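Local coordinates for congerin-2 (Conger myriaster, PDB 1IS3), which binds beta-galactosides as a homodimeric galectin of the conger eel, although its physiological role is not yet known, at residues A[9-14]-A[119-124]; A[43-48]-A[105-110]; A[86-91]-A[97-102]. All blocks are in the same frame, centred on the assembly; numbering follows the deposited sequence. Where two conformers were deposited one is given.

Interaction 1: A[9-14]-A[119-124]; sequences IPFKLG and NLIYLA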
# COMPACT_ATOMS: atom_id res chain seq x y z
N ILE A 9 -4.24 1.43 -5.91
CA ILE A 9 -4.84 0.17 -5.64
C ILE A 9 -6.21 0.63 -5.13
O ILE A 9 -6.34 1.05 -3.96
CB ILE A 9 -4.05 -0.62 -4.57
CG1 ILE A 9 -2.59 -0.80 -5.02
CG2 ILE A 9 -4.76 -1.96 -4.34
CD1 ILE A 9 -1.63 -1.41 -3.98
N PRO A 10 -7.24 0.62 -5.98
CA PRO A 10 -8.53 1.23 -5.67
C PRO A 10 -9.15 0.73 -4.37
O PRO A 10 -9.32 -0.48 -4.19
CB PRO A 10 -9.38 0.93 -6.89
CG PRO A 10 -8.35 0.79 -8.02
CD PRO A 10 -7.25 0.02 -7.32
N PHE A 11 -9.50 1.64 -3.43
CA PHE A 11 -10.26 1.31 -2.22
C PHE A 11 -11.72 1.59 -2.62
O PHE A 11 -12.17 2.72 -2.75
CB PHE A 11 -9.81 2.22 -1.08
CG PHE A 11 -10.54 2.05 0.26
CD1 PHE A 11 -11.21 0.87 0.62
CD2 PHE A 11 -10.48 3.10 1.19
CE1 PHE A 11 -11.81 0.76 1.88
CE2 PHE A 11 -11.08 2.99 2.45
CZ PHE A 11 -11.73 1.82 2.78
N LYS A 12 -12.43 0.51 -2.89
CA LYS A 12 -13.79 0.54 -3.42
C LYS A 12 -14.82 0.19 -2.35
O LYS A 12 -14.50 -0.40 -1.31
CB LYS A 12 -13.90 -0.47 -4.58
CG LYS A 12 -12.91 -0.04 -5.66
CD LYS A 12 -12.58 -1.22 -6.49
CE LYS A 12 -13.75 -1.44 -7.41
NZ LYS A 12 -14.14 -2.85 -7.41
N LEU A 13 -16.05 0.60 -2.66
CA LEU A 13 -17.25 0.29 -1.90
C LEU A 13 -17.25 -1.17 -1.49
O LEU A 13 -17.12 -2.08 -2.34
CB LEU A 13 -18.42 0.61 -2.78
CG LEU A 13 -19.54 1.59 -2.44
CD1 LEU A 13 -19.09 2.98 -2.08
CD2 LEU A 13 -20.35 1.73 -3.73
N GLY A 14 -17.28 -1.42 -0.18
CA GLY A 14 -17.36 -2.79 0.28
C GLY A 14 -16.02 -3.43 0.66
O GLY A 14 -16.01 -4.53 1.21
N ASN A 119 -8.27 6.40 -4.88
CA ASN A 119 -6.99 5.89 -5.31
C ASN A 119 -5.77 6.26 -4.48
O ASN A 119 -4.63 5.92 -4.87
CB ASN A 119 -6.75 6.29 -6.77
CG ASN A 119 -7.36 5.25 -7.71
OD1 ASN A 119 -8.21 4.41 -7.38
ND2 ASN A 119 -7.00 5.26 -8.98
N LEU A 120 -5.96 6.90 -3.33
CA LEU A 120 -4.82 7.26 -2.49
C LEU A 120 -5.18 7.15 -1.01
O LEU A 120 -6.21 7.67 -0.57
CB LEU A 120 -4.36 8.70 -2.80
CG LEU A 120 -3.20 9.24 -1.95
CD1 LEU A 120 -1.95 8.43 -2.27
CD2 LEU A 120 -2.92 10.69 -2.23
N ILE A 121 -4.36 6.45 -0.24
CA ILE A 121 -4.51 6.35 1.19
C ILE A 121 -3.15 6.79 1.71
O ILE A 121 -2.15 6.25 1.22
CB ILE A 121 -4.82 4.89 1.57
CG1 ILE A 121 -6.17 4.48 1.05
CG2 ILE A 121 -4.76 4.76 3.08
CD1 ILE A 121 -6.05 3.09 0.40
N TYR A 122 -3.00 7.73 2.64
CA TYR A 122 -1.69 8.04 3.16
C TYR A 122 -1.78 8.53 4.59
O TYR A 122 -2.82 9.02 5.05
CB TYR A 122 -0.98 9.11 2.33
CG TYR A 122 -1.49 10.56 2.36
CD1 TYR A 122 -0.89 11.48 3.22
CD2 TYR A 122 -2.46 10.98 1.47
CE1 TYR A 122 -1.25 12.83 3.18
CE2 TYR A 122 -2.83 12.34 1.42
CZ TYR A 122 -2.22 13.26 2.28
OH TYR A 122 -2.56 14.62 2.19
N LEU A 123 -0.65 8.39 5.27
CA LEU A 123 -0.49 8.88 6.64
C LEU A 123 0.46 10.05 6.56
O LEU A 123 1.47 9.98 5.83
CB LEU A 123 0.11 7.78 7.55
CG LEU A 123 0.31 8.16 9.02
CD1 LEU A 123 -0.34 7.16 9.98
CD2 LEU A 123 1.80 8.24 9.23
N ALA A 124 0.17 11.10 7.31
CA ALA A 124 1.06 12.25 7.38
C ALA A 124 1.24 12.64 8.86
O ALA A 124 0.47 12.26 9.74
CB ALA A 124 0.47 13.43 6.62
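P10 and N119 bring the two backbones closest, with P10 CA 4.9 Å from N119 CA, at a place where both chains turn a corner, at I9 and at N119; beyond it the segments 9-14 and 119-124 spread apart. The backbone bonds that pair the strands lie next to this point, F11 with F118 and N119 with N8. At the corner the side chains of P10 and N119 run alongside each other in the same direction. The amide oxygen does the touching: N119 OD1 lies 3.6 Å from P10 CA and 3.7 Å from P10 CG, so a polar group rests along the pyrrolidine ring in van der Waals contact. Strand 117-125, part of the antiparallel beta sandwich of the galectin fold, is broken here by a classic beta bulge, N119 and L120 together standing opposite G35. Further in, the contact turns apolar. The delta methyl of I121 approaches the stem of the phenylalanine side chain, I121 CD1 standing 4.1 Å from F11 CB and lying oblique to the ring. The F11 ring meets F92 edge-to-face, and its side chain also touches I90, V34 and L134. I121 packs on the same L134, which thus bridges the two side chains from strand 127-134. I9 and P10 pack on L129 of the second subunit.

Interaction 2: A[43-48]-A[105-110]; sequences MHMDHR and ETVEFP. With GAL (beta-D-galactopyranose), chain B; BGC (beta-D-glucopyranose), chain C.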
# COMPACT_ATOMS: atom_id res chain seq x y z
N MET A 43 -11.75 11.91 3.21
CA MET A 43 -11.84 11.69 4.64
C MET A 43 -10.43 11.92 5.21
O MET A 43 -9.51 11.16 4.89
CB MET A 43 -12.31 10.26 4.89
CG MET A 43 -12.81 9.96 6.32
SD MET A 43 -11.53 10.03 7.57
CE MET A 43 -10.53 8.62 7.15
N HIS A 44 -10.26 13.04 5.92
CA HIS A 44 -9.06 13.37 6.66
C HIS A 44 -9.36 13.07 8.14
O HIS A 44 -10.32 13.65 8.65
CB HIS A 44 -8.74 14.85 6.45
CG HIS A 44 -7.65 15.46 7.38
ND1 HIS A 44 -6.33 15.30 7.33
CD2 HIS A 44 -7.88 16.38 8.41
CE1 HIS A 44 -5.74 16.06 8.23
NE2 HIS A 44 -6.68 16.71 8.87
N MET A 45 -8.61 12.24 8.88
CA MET A 45 -8.87 11.96 10.27
C MET A 45 -7.58 12.38 11.00
O MET A 45 -6.53 11.71 10.91
CB MET A 45 -9.12 10.49 10.38
CG MET A 45 -9.33 10.10 11.80
SD MET A 45 -9.50 8.29 11.86
CE MET A 45 -10.43 8.31 13.35
N ASP A 46 -7.61 13.51 11.69
CA ASP A 46 -6.44 14.04 12.34
C ASP A 46 -6.49 13.70 13.82
O ASP A 46 -7.53 13.81 14.47
CB ASP A 46 -6.43 15.54 12.09
CG ASP A 46 -5.08 16.18 12.33
OD1 ASP A 46 -4.05 15.53 12.18
OD2 ASP A 46 -5.03 17.36 12.67
N HIS A 47 -5.36 13.25 14.35
CA HIS A 47 -5.25 12.78 15.72
C HIS A 47 -4.41 13.83 16.42
O HIS A 47 -3.20 13.90 16.17
CB HIS A 47 -4.54 11.41 15.81
CG HIS A 47 -5.16 10.34 14.94
ND1 HIS A 47 -5.16 10.31 13.59
CD2 HIS A 47 -5.73 9.17 15.38
CE1 HIS A 47 -5.70 9.18 13.20
NE2 HIS A 47 -6.03 8.51 14.28
N ARG A 48 -5.02 14.67 17.26
CA ARG A 48 -4.30 15.81 17.81
C ARG A 48 -3.96 15.61 19.28
O ARG A 48 -4.85 15.59 20.13
CB ARG A 48 -5.14 17.08 17.66
CG ARG A 48 -5.30 17.47 16.19
CD ARG A 48 -6.29 18.63 15.98
NE ARG A 48 -6.46 18.91 14.54
CZ ARG A 48 -7.06 20.00 14.02
NH1 ARG A 48 -7.16 20.17 12.69
NH2 ARG A 48 -7.58 20.90 14.84
N GLU A 105 -14.08 1.38 19.71
CA GLU A 105 -15.04 2.48 19.54
C GLU A 105 -15.11 2.88 18.06
O GLU A 105 -14.15 2.70 17.30
CB GLU A 105 -14.66 3.72 20.37
CG GLU A 105 -14.99 3.48 21.83
CD GLU A 105 -14.73 4.67 22.74
OE1 GLU A 105 -15.70 5.11 23.34
OE2 GLU A 105 -13.59 5.15 22.85
N THR A 106 -16.24 3.43 17.63
CA THR A 106 -16.36 3.78 16.22
C THR A 106 -16.63 5.26 16.05
O THR A 106 -17.13 5.93 16.98
CB THR A 106 -17.50 2.95 15.55
OG1 THR A 106 -18.73 3.47 16.05
CG2 THR A 106 -17.46 1.46 15.85
N VAL A 107 -16.31 5.79 14.87
CA VAL A 107 -16.64 7.15 14.48
C VAL A 107 -17.18 7.00 13.05
O VAL A 107 -16.75 6.13 12.29
CB VAL A 107 -15.35 8.11 14.60
CG1 VAL A 107 -14.11 7.43 14.09
CG2 VAL A 107 -15.55 9.40 13.81
N GLU A 108 -18.22 7.78 12.71
CA GLU A 108 -18.78 7.77 11.36
C GLU A 108 -18.62 9.18 10.80
O GLU A 108 -18.71 10.16 11.56
CB GLU A 108 -20.26 7.43 11.35
CG GLU A 108 -20.60 6.01 11.76
CD GLU A 108 -20.43 5.72 13.25
OE1 GLU A 108 -20.91 6.51 14.07
OE2 GLU A 108 -19.78 4.72 13.60
N PHE A 109 -18.41 9.37 9.51
CA PHE A 109 -18.20 10.70 8.94
C PHE A 109 -18.89 10.62 7.57
O PHE A 109 -18.76 9.58 6.92
CB PHE A 109 -16.71 10.93 8.82
CG PHE A 109 -16.35 12.25 8.16
CD1 PHE A 109 -16.54 13.45 8.85
CD2 PHE A 109 -15.83 12.25 6.85
CE1 PHE A 109 -16.19 14.64 8.22
CE2 PHE A 109 -15.49 13.45 6.23
CZ PHE A 109 -15.67 14.64 6.91
N PRO A 110 -19.68 11.58 7.09
CA PRO A 110 -20.33 11.51 5.80
C PRO A 110 -19.35 11.40 4.61
O PRO A 110 -18.27 12.00 4.56
CB PRO A 110 -21.16 12.79 5.74
CG PRO A 110 -20.34 13.76 6.55
CD PRO A 110 -19.89 12.90 7.72
C1 GAL B . -6.84 22.68 10.23
C2 GAL B . -5.46 22.08 9.97
C3 GAL B . -5.49 21.17 8.75
C4 GAL B . -6.61 20.13 8.89
C5 GAL B . -7.92 20.84 9.16
C6 GAL B . -9.07 19.89 9.35
O2 GAL B . -4.53 23.12 9.75
O3 GAL B . -4.24 20.52 8.60
O4 GAL B . -6.32 19.23 9.96
O5 GAL B . -7.82 21.64 10.35
O6 GAL B . -10.29 20.60 9.52
C2 BGC C . -9.49 24.99 13.48
C3 BGC C . -8.40 23.98 13.13
C4 BGC C . -7.89 24.25 11.72
C5 BGC C . -7.43 25.71 11.60
C6 BGC C . -7.02 26.08 10.19
C1 BGC C . -8.93 26.40 13.32
O1 BGC C . -9.94 27.32 13.59
O2 BGC C . -9.94 24.79 14.81
O3 BGC C . -8.90 22.67 13.24
O4 BGC C . -6.79 23.37 11.43
O5 BGC C . -8.49 26.61 11.98
O6 BGC C . -8.08 25.84 9.27
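M43 and M45 reach from segment 43-48 across the interior of the sandwich to F109 and V107 of the opposing sheet. M43 CG comes to 3.8 Å from F109 CD2, at a slant to the ring. Its chain bends beyond that point, taking the sulfur end away from segment 105-110. M45 does the opposite: extended through chi2 (-176°), it lays its terminal methyl against V107, with M45 CE 3.9 Å from V107 CG1 in the conformer given. Around this layer, F97 touches M43, I99 touches both M45 and V107, and L60 lies on F109. H44, D46 and R48, on the other face of the strand from M43 and M45, serve the lactose. The edge of the H44 imidazole meets the galactose, NE2 sharing a 2.8 Å hydrogen bond with the axial hydroxyl GAL O4. R48 offers NH1 to the same O4 at 3.0 Å and to GAL O5 at 2.8 Å, while NH2 donates to BGC O3 at 2.7 Å; GAL O5 and BGC O3 lie at the edge of the guanidinium group. D46 stands behind, its OD2 taking R48 NE in a 2.8 Å salt bridge close to the guanidinium plane but on the anti side of the oxygen, 30° out of the carboxylate plane. R29 also bridges to that oxygen, D54 pairs with R48 NH2, and N33 holds H44 ND1; R29, N61, Y51 and E72 complete the galactose site. The charged network would fix the arginine's rotation, and the bonds from H44 and R48 to GAL O4 suit an axial hydroxyl, consistent with galectin selectivity for galactosides.

Interaction 3: A[86-91]-A[97-102]; sequences FQTTIT and FYIQLS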
# COMPACT_ATOMS: atom_id res chain seq x y z
N PHE A 86 -1.18 1.64 17.29
CA PHE A 86 -2.62 1.83 17.10
C PHE A 86 -3.01 0.96 15.90
O PHE A 86 -2.14 0.56 15.09
CB PHE A 86 -2.93 3.29 16.81
CG PHE A 86 -2.35 3.85 15.51
CD1 PHE A 86 -1.10 4.44 15.51
CD2 PHE A 86 -3.06 3.74 14.30
CE1 PHE A 86 -0.56 4.93 14.31
CE2 PHE A 86 -2.50 4.23 13.12
CZ PHE A 86 -1.25 4.82 13.12
N GLN A 87 -4.31 0.71 15.73
CA GLN A 87 -4.84 -0.08 14.62
C GLN A 87 -6.20 0.52 14.26
O GLN A 87 -7.00 0.74 15.17
CB GLN A 87 -5.01 -1.52 15.08
CG GLN A 87 -5.47 -2.41 13.96
CD GLN A 87 -5.27 -3.88 14.28
OE1 GLN A 87 -6.15 -4.70 14.07
NE2 GLN A 87 -4.11 -4.29 14.78
N THR A 88 -6.46 0.82 12.99
CA THR A 88 -7.70 1.44 12.57
C THR A 88 -8.20 0.71 11.34
O THR A 88 -7.41 0.37 10.44
CB THR A 88 -7.49 2.92 12.22
OG1 THR A 88 -6.87 3.49 13.38
CG2 THR A 88 -8.76 3.66 11.87
N THR A 89 -9.51 0.51 11.32
CA THR A 89 -10.18 -0.11 10.19
C THR A 89 -11.24 0.85 9.65
O THR A 89 -12.00 1.46 10.41
CB THR A 89 -10.86 -1.47 10.59
OG1 THR A 89 -9.78 -2.33 10.97
CG2 THR A 89 -11.66 -2.15 9.46
N ILE A 90 -11.27 0.97 8.33
CA ILE A 90 -12.18 1.87 7.65
C ILE A 90 -12.92 1.10 6.55
O ILE A 90 -12.33 0.28 5.84
CB ILE A 90 -11.37 3.06 7.04
CG1 ILE A 90 -10.61 3.79 8.13
CG2 ILE A 90 -12.32 4.00 6.27
CD1 ILE A 90 -9.60 4.82 7.61
N THR A 91 -14.22 1.33 6.43
CA THR A 91 -14.99 0.86 5.30
C THR A 91 -15.96 2.00 4.96
O THR A 91 -16.04 2.98 5.74
CB THR A 91 -15.75 -0.46 5.66
OG1 THR A 91 -14.80 -1.28 6.29
CG2 THR A 91 -16.33 -1.19 4.45
N PHE A 97 -18.53 7.07 5.86
CA PHE A 97 -17.30 6.37 6.24
C PHE A 97 -17.49 5.81 7.64
O PHE A 97 -17.90 6.52 8.56
CB PHE A 97 -16.05 7.24 6.29
CG PHE A 97 -15.58 7.66 4.90
CD1 PHE A 97 -14.63 6.88 4.24
CD2 PHE A 97 -16.08 8.82 4.31
CE1 PHE A 97 -14.16 7.27 2.99
CE2 PHE A 97 -15.61 9.21 3.05
CZ PHE A 97 -14.66 8.43 2.40
N TYR A 98 -17.18 4.53 7.80
CA TYR A 98 -17.28 3.83 9.08
C TYR A 98 -15.85 3.53 9.55
O TYR A 98 -15.13 2.76 8.88
CB TYR A 98 -18.05 2.53 8.89
CG TYR A 98 -19.51 2.76 8.57
CD1 TYR A 98 -19.96 2.61 7.25
CD2 TYR A 98 -20.39 3.08 9.60
CE1 TYR A 98 -21.32 2.77 6.95
CE2 TYR A 98 -21.75 3.24 9.31
CZ TYR A 98 -22.19 3.08 7.99
OH TYR A 98 -23.53 3.19 7.68
N ILE A 99 -15.47 4.14 10.67
CA ILE A 99 -14.12 4.02 11.19
C ILE A 99 -14.19 3.29 12.52
O ILE A 99 -15.03 3.63 13.37
CB ILE A 99 -13.51 5.45 11.37
CG1 ILE A 99 -13.47 6.24 10.07
CG2 ILE A 99 -12.08 5.31 11.85
CD1 ILE A 99 -13.81 7.71 10.31
N GLN A 100 -13.31 2.31 12.75
CA GLN A 100 -13.25 1.62 14.02
C GLN A 100 -11.86 1.81 14.59
O GLN A 100 -10.85 1.65 13.90
CB GLN A 100 -13.55 0.15 13.84
CG GLN A 100 -13.60 -0.51 15.23
CD GLN A 100 -14.62 -1.65 15.34
OE1 GLN A 100 -15.17 -1.92 16.41
NE2 GLN A 100 -14.95 -2.36 14.25
N LEU A 101 -11.81 2.30 15.83
CA LEU A 101 -10.55 2.61 16.52
C LEU A 101 -9.96 1.36 17.20
O LEU A 101 -10.62 0.32 17.27
CB LEU A 101 -10.81 3.75 17.54
CG LEU A 101 -11.55 4.97 17.01
CD1 LEU A 101 -11.79 5.95 18.14
CD2 LEU A 101 -10.75 5.61 15.87
N SER A 102 -8.72 1.48 17.73
CA SER A 102 -7.98 0.38 18.41
C SER A 102 -8.76 -0.28 19.55
O SER A 102 -8.72 -1.50 19.72
CB SER A 102 -6.64 0.86 19.03
OG SER A 102 -5.87 1.81 18.28
O HOH W 1 -7.25 3.50 16.22
O HOH W 2 -9.32 -1.08 14.62
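T91, S102 and Y98 lose the most surface where strand 86-91 runs antiparallel to segment 97-102. T91 and Y98 form a hydrogen-bonded pair: T91 N donates to Y98 O at 3.0 Å, and Y98 N returns a shorter bond of 2.8 Å to T91 O. Although the end of the Y98 side chain leads away from strand 86-91, its CB and the ring's edge lie near T91 O. T89 and Q100 make the same two reciprocal hydrogen bonds two residues along, with I90 and I99 as the non-hydrogen-bonded pair between them. At the other end the regular pairing gives way to S102, whose hydroxyl replaces a backbone acceptor: Q87 N donates to S102 OG at 3.2 Å, nearly straight at 163°. A water joins Q87 O and S102 N, whose direct approach is poorly angled, and is also hydrogen-bonded to T88 OG1. T88 and I99 point the same way, their CG2 methyls 3.7 Å apart, and with I90 and F97 they make the inward face. Such pairing is that of a beta hairpin, here strands 85-92 and 96-100 in the five-stranded sheet of the galectin sandwich.

Interactions 2 and 3 share the sandwich core: strands 96-100 and 106-110 are neighbours in one sheet, with F109 O hydrogen-bonded to F97 N and V107 O to I99 N. Interaction 3 joins strands within that sheet through backbone bonds and has an inner and a solvent-facing side. Interaction 2 spans the two sheets with buried apolar side chains, while H44 and R48, with D46 behind, serve the sugar on the far side. Interaction 1 lies about 15 Å, centre to centre, from interaction 2, at a partly buried corner beside the second subunit. It meets interaction 3 through F11 against I90 and T91, and through L123 against F86.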